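Local structure of serine protease pet (4OM9) at residues 7-10 against 11-14; 552-555 against 556-560. The protein is a secreted serine protease and autotransporter enterotoxin of enteroaggregative Escherichia coli that probably cleaves the host cytoskeletal protein alpha-fodrin. All coordinates share one frame; numbering follows the deposited sequence.

Contact 1. Residues 7-10 against 11-14; sequences KAWA and RDYL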
loop_
_atom_site.group_PDB
_atom_site.type_symbol
_atom_site.label_atom_id
_atom_site.label_comp_id
_atom_site.label_asym_id
_atom_site.label_seq_id
_atom_site.Cartn_x
_atom_site.Cartn_y
_atom_site.Cartn_z
ATOM N N LYS A 7 28.251 -1.495 15.558
ATOM C CA LYS A 7 27.985 -1.201 14.162
ATOM C C LYS A 7 26.484 -1.153 13.929
ATOM O O LYS A 7 25.947 -0.138 13.472
ATOM C CB LYS A 7 28.616 -2.244 13.245
ATOM C CG LYS A 7 30.124 -2.087 13.049
ATOM C CD LYS A 7 30.901 -2.707 14.189
ATOM C CE LYS A 7 32.410 -2.657 13.934
ATOM N NZ LYS A 7 32.823 -3.437 12.730
ATOM N N ALA A 8 25.812 -2.255 14.261
ATOM C CA ALA A 8 24.402 -2.423 13.951
ATOM C C ALA A 8 23.529 -1.785 15.010
ATOM O O ALA A 8 23.924 -1.663 16.160
ATOM C CB ALA A 8 24.068 -3.897 13.821
ATOM N N TRP A 9 22.327 -1.389 14.625
ATOM C CA TRP A 9 21.356 -0.957 15.624
ATOM C C TRP A 9 20.791 -2.145 16.398
ATOM O O TRP A 9 20.642 -3.249 15.865
ATOM C CB TRP A 9 20.216 -0.189 14.980
ATOM C CG TRP A 9 20.471 1.242 14.836
ATOM C CD1 TRP A 9 19.962 2.244 15.605
ATOM C CD2 TRP A 9 21.285 1.866 13.843
ATOM N NE1 TRP A 9 20.419 3.453 15.158
ATOM C CE2 TRP A 9 21.227 3.249 14.068
ATOM C CE3 TRP A 9 22.062 1.383 12.782
ATOM C CZ2 TRP A 9 21.913 4.166 13.275
ATOM C CZ3 TRP A 9 22.740 2.286 11.992
ATOM C CH2 TRP A 9 22.668 3.664 12.245
ATOM N N ALA A 10 20.467 -1.895 17.658
ATOM C CA ALA A 10 19.958 -2.920 18.541
ATOM C C ALA A 10 18.687 -3.545 17.948
ATOM O O ALA A 10 18.499 -4.759 17.983
ATOM C CB ALA A 10 19.695 -2.325 19.925
ATOM N N ARG A 11 17.851 -2.695 17.361
ATOM C CA ARG A 11 16.554 -3.094 16.829
ATOM C C ARG A 11 16.728 -3.994 15.603
ATOM O O ARG A 11 15.822 -4.767 15.233
ATOM C CB ARG A 11 15.738 -1.836 16.495
ATOM C CG ARG A 11 14.511 -2.043 15.643
ATOM C CD ARG A 11 13.752 -0.743 15.493
ATOM N NE ARG A 11 13.803 -0.247 14.126
ATOM C CZ ARG A 11 13.062 0.762 13.676
ATOM N NH1 ARG A 11 12.209 1.369 14.489
ATOM N NH2 ARG A 11 13.156 1.154 12.414
ATOM N N ASP A 12 17.908 -3.913 14.991
ATOM C CA ASP A 12 18.189 -4.697 13.795
ATOM C C ASP A 12 18.195 -6.213 14.049
ATOM O O ASP A 12 17.675 -6.986 13.238
ATOM C CB ASP A 12 19.523 -4.266 13.185
ATOM C CG ASP A 12 19.457 -2.878 12.573
ATOM O OD1 ASP A 12 18.340 -2.452 12.205
ATOM O OD2 ASP A 12 20.519 -2.222 12.440
ATOM N N TYR A 13 18.787 -6.638 15.163
ATOM C CA TYR A 13 18.783 -8.051 15.509
ATOM C C TYR A 13 17.367 -8.555 15.744
ATOM O O TYR A 13 17.040 -9.686 15.404
ATOM C CB TYR A 13 19.637 -8.312 16.752
ATOM C CG TYR A 13 21.115 -8.059 16.574
ATOM C CD1 TYR A 13 21.954 -9.055 16.079
ATOM C CD2 TYR A 13 21.678 -6.828 16.910
ATOM C CE1 TYR A 13 23.322 -8.834 15.916
ATOM C CE2 TYR A 13 23.035 -6.590 16.747
ATOM C CZ TYR A 13 23.857 -7.600 16.256
ATOM O OH TYR A 13 25.207 -7.372 16.094
ATOM N N LEU A 14 16.540 -7.704 16.333
ATOM C CA LEU A 14 15.150 -8.024 16.658
ATOM C C LEU A 14 14.277 -8.076 15.415
ATOM O O LEU A 14 13.454 -8.974 15.266
ATOM C CB LEU A 14 14.599 -6.988 17.622
ATOM C CG LEU A 14 14.820 -7.150 19.124
ATOM C CD1 LEU A 14 16.123 -7.781 19.446
ATOM C CD2 LEU A 14 14.721 -5.814 19.812
#
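The carbonyl of Trp9 takes the shortest bond here, from the backbone amide of Asp12, N to O 2.9 Å. The chain is turning into helix 10-17, near the N terminus of a protease domain of the IgA1 protease family. Asp12 returns the grip with its side chain: the Trp9 amide N donates to Asp12 OD2 at 3.0 Å, so the two residues are bonded twice, once through backbone alone and once through the carboxylate. With CG placed beside its own backbone N (chi1 -70°), the Asp12 carboxylate folds back toward the preceding chain. The Trp9 amide meets OD2 from above the carboxylate plane, and its N-H...O angle of 136° is well short of straight.

The same oxygen lies 3.3 Å from Trp9 CB and reaches the edge of the indole near its plane, CE3 being the closest ring atom. Carboxylate and indole run side by side with their planes 66° apart. Glu551 takes the amide of Ala10, so two acidic side chains serve this helix start, where negative charge would probably be favoured by the helix dipole. Farther along, Tyr13 brings its ring edge to Ala10 O, while its hydroxyl bonds Thr200 N and Asp4 O and its ring stacks with Phe199. Ala8 CB comes obliquely to Tyr13 CE2 at 4.1 Å.

Contact 2. Residues 552-555 against 556-560; sequences NSVN and QKNKT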
loop_
_atom_site.group_PDB
_atom_site.type_symbol
_atom_site.label_atom_id
_atom_site.label_comp_id
_atom_site.label_asym_id
_atom_site.label_seq_id
_atom_site.Cartn_x
_atom_site.Cartn_y
_atom_site.Cartn_z
ATOM N N ASN A 552 21.770 7.592 20.700
ATOM C CA ASN A 552 21.276 8.953 20.471
ATOM C C ASN A 552 22.142 9.797 19.525
ATOM O O ASN A 552 21.613 10.464 18.637
ATOM C CB ASN A 552 21.130 9.687 21.801
ATOM C CG ASN A 552 20.815 11.169 21.618
ATOM O OD1 ASN A 552 19.793 11.530 21.030
ATOM N ND2 ASN A 552 21.688 12.033 22.130
ATOM N N SER A 553 23.463 9.756 19.704
ATOM C CA SER A 553 24.386 10.552 18.897
ATOM C C SER A 553 24.287 10.235 17.420
ATOM O O SER A 553 24.128 11.141 16.608
ATOM C CB SER A 553 25.834 10.345 19.367
ATOM O OG SER A 553 25.969 10.751 20.712
ATOM N N VAL A 554 24.390 8.955 17.077
ATOM C CA VAL A 554 24.321 8.537 15.685
ATOM C C VAL A 554 22.922 8.773 15.119
ATOM O O VAL A 554 22.755 8.973 13.916
ATOM C CB VAL A 554 24.711 7.047 15.510
ATOM C CG1 VAL A 554 23.652 6.119 16.113
ATOM C CG2 VAL A 554 24.921 6.715 14.037
ATOM N N ASN A 555 21.918 8.764 15.992
ATOM C CA ASN A 555 20.551 9.029 15.571
ATOM C C ASN A 555 20.343 10.528 15.351
ATOM O O ASN A 555 19.600 10.931 14.466
ATOM C CB ASN A 555 19.537 8.485 16.594
ATOM C CG ASN A 555 19.259 6.985 16.427
ATOM O OD1 ASN A 555 19.456 6.410 15.353
ATOM N ND2 ASN A 555 18.779 6.355 17.494
ATOM N N GLN A 556 21.006 11.356 16.149
ATOM C CA GLN A 556 20.906 12.804 15.963
ATOM C C GLN A 556 21.596 13.270 14.674
ATOM O O GLN A 556 21.121 14.189 14.015
ATOM C CB GLN A 556 21.488 13.559 17.165
ATOM C CG GLN A 556 20.694 13.427 18.474
ATOM C CD GLN A 556 19.247 13.882 18.371
ATOM O OE1 GLN A 556 18.867 14.604 17.450
ATOM N NE2 GLN A 556 18.428 13.456 19.329
ATOM N N LYS A 557 22.702 12.632 14.306
ATOM C CA LYS A 557 23.409 13.025 13.090
ATOM C C LYS A 557 22.725 12.529 11.811
ATOM O O LYS A 557 22.767 13.197 10.779
ATOM C CB LYS A 557 24.857 12.531 13.128
ATOM C CG LYS A 557 25.774 13.254 12.153
ATOM C CD LYS A 557 27.106 13.611 12.807
ATOM C CE LYS A 557 28.140 14.062 11.782
ATOM N NZ LYS A 557 28.545 12.952 10.871
ATOM N N ASN A 558 22.099 11.359 11.868
ATOM C CA ASN A 558 21.405 10.841 10.693
ATOM C C ASN A 558 19.920 11.186 10.700
ATOM O O ASN A 558 19.221 10.943 9.720
ATOM C CB ASN A 558 21.587 9.323 10.585
ATOM C CG ASN A 558 23.042 8.923 10.409
ATOM O OD1 ASN A 558 23.923 9.474 11.061
ATOM N ND2 ASN A 558 23.298 7.966 9.521
ATOM N N LYS A 559 19.457 11.768 11.802
ATOM C CA LYS A 559 18.029 12.015 12.038
ATOM C C LYS A 559 17.197 10.710 11.974
ATOM O O LYS A 559 16.181 10.632 11.281
ATOM C CB LYS A 559 17.492 13.063 11.052
ATOM C CG LYS A 559 17.962 14.498 11.329
ATOM C CD LYS A 559 17.357 15.048 12.623
ATOM C CE LYS A 559 17.546 16.565 12.763
ATOM N NZ LYS A 559 18.737 16.953 13.582
ATOM N N THR A 560 17.643 9.696 12.718
ATOM C CA THR A 560 16.936 8.423 12.803
ATOM C C THR A 560 16.622 7.999 14.242
ATOM O O THR A 560 16.857 6.855 14.612
ATOM C CB THR A 560 17.734 7.274 12.133
ATOM O OG1 THR A 560 18.983 7.089 12.805
ATOM C CG2 THR A 560 17.981 7.563 10.660
#
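Asn555 OD1 receives the hydroxyl of Thr560, OG1 to OD1 2.7 Å, where helix 552-558 ends and the chain reverses at Lys559, closed by a six-to-one bond of the kind found in a Schellman motif. The helix belongs to a long excursion between strands 514-520 and 576-583 of the beta-helix passenger domain. The two side chains cross at about a right angle. OG1 sits between the backbone N and the carbonyl carbon of Thr560 (chi1 62°), and it approaches tilted from the carbonyl plane of the Asn555 amide. That oxygen has a second donor in the indole of Trp9, and Asn555 ND2 is bonded to Ser564 OG, so both ends of this buried amide are held and its rotation is fixed.

One residue on, and more exposed to solvent, Gln556 reaches back along the helix to Asn552. Its NE2 gives a fairly straight bond to Asn552 OD1, 2.9 Å with an N-H...O angle of 162°. The acceptor lies in the plane of the Gln556 amide, yet the two amide planes are 69° apart. The bend at chi2 of Gln556 carries NE2 back to that oxygen, while its CG rests 3.1 Å from Asn552 O.

Behind these side chains stands the helical backbone. The amides of Gln556, Lys557 and Asn558 bond the carbonyls of Asn552, Ser553 and Val554 in the usual helical pattern, Gln556 N to Asn552 O at 2.7 Å. Lys559 then leaves the helix with positive phi, and this reversal swings Thr560 round toward Asn555. The Thr560 amide thereby reaches one residue farther back than a helical amide would: Thr560 N meets Asn555 O at 2.9 Å, in the carbonyl plane and on a lone pair.

From the N terminus, contact 1 comes first and closes the short turn that leads into helix 10-17 of the protease domain. More than 500 residues later, after much of the beta-helix has been laid down, contact 2 closes the end of helix 552-558. The two are in series, neither nested nor crossing, yet their centres lie about 14 Å apart and they touch. Trp9 makes the join: its NE1 lies 3.1 Å from Asn555 OD1, a probable hydrogen bond, and its CZ2 packs on Val554 CG1 at 3.9 Å. The indole thus ties the protease domain to the helical excursion of the beta-helix.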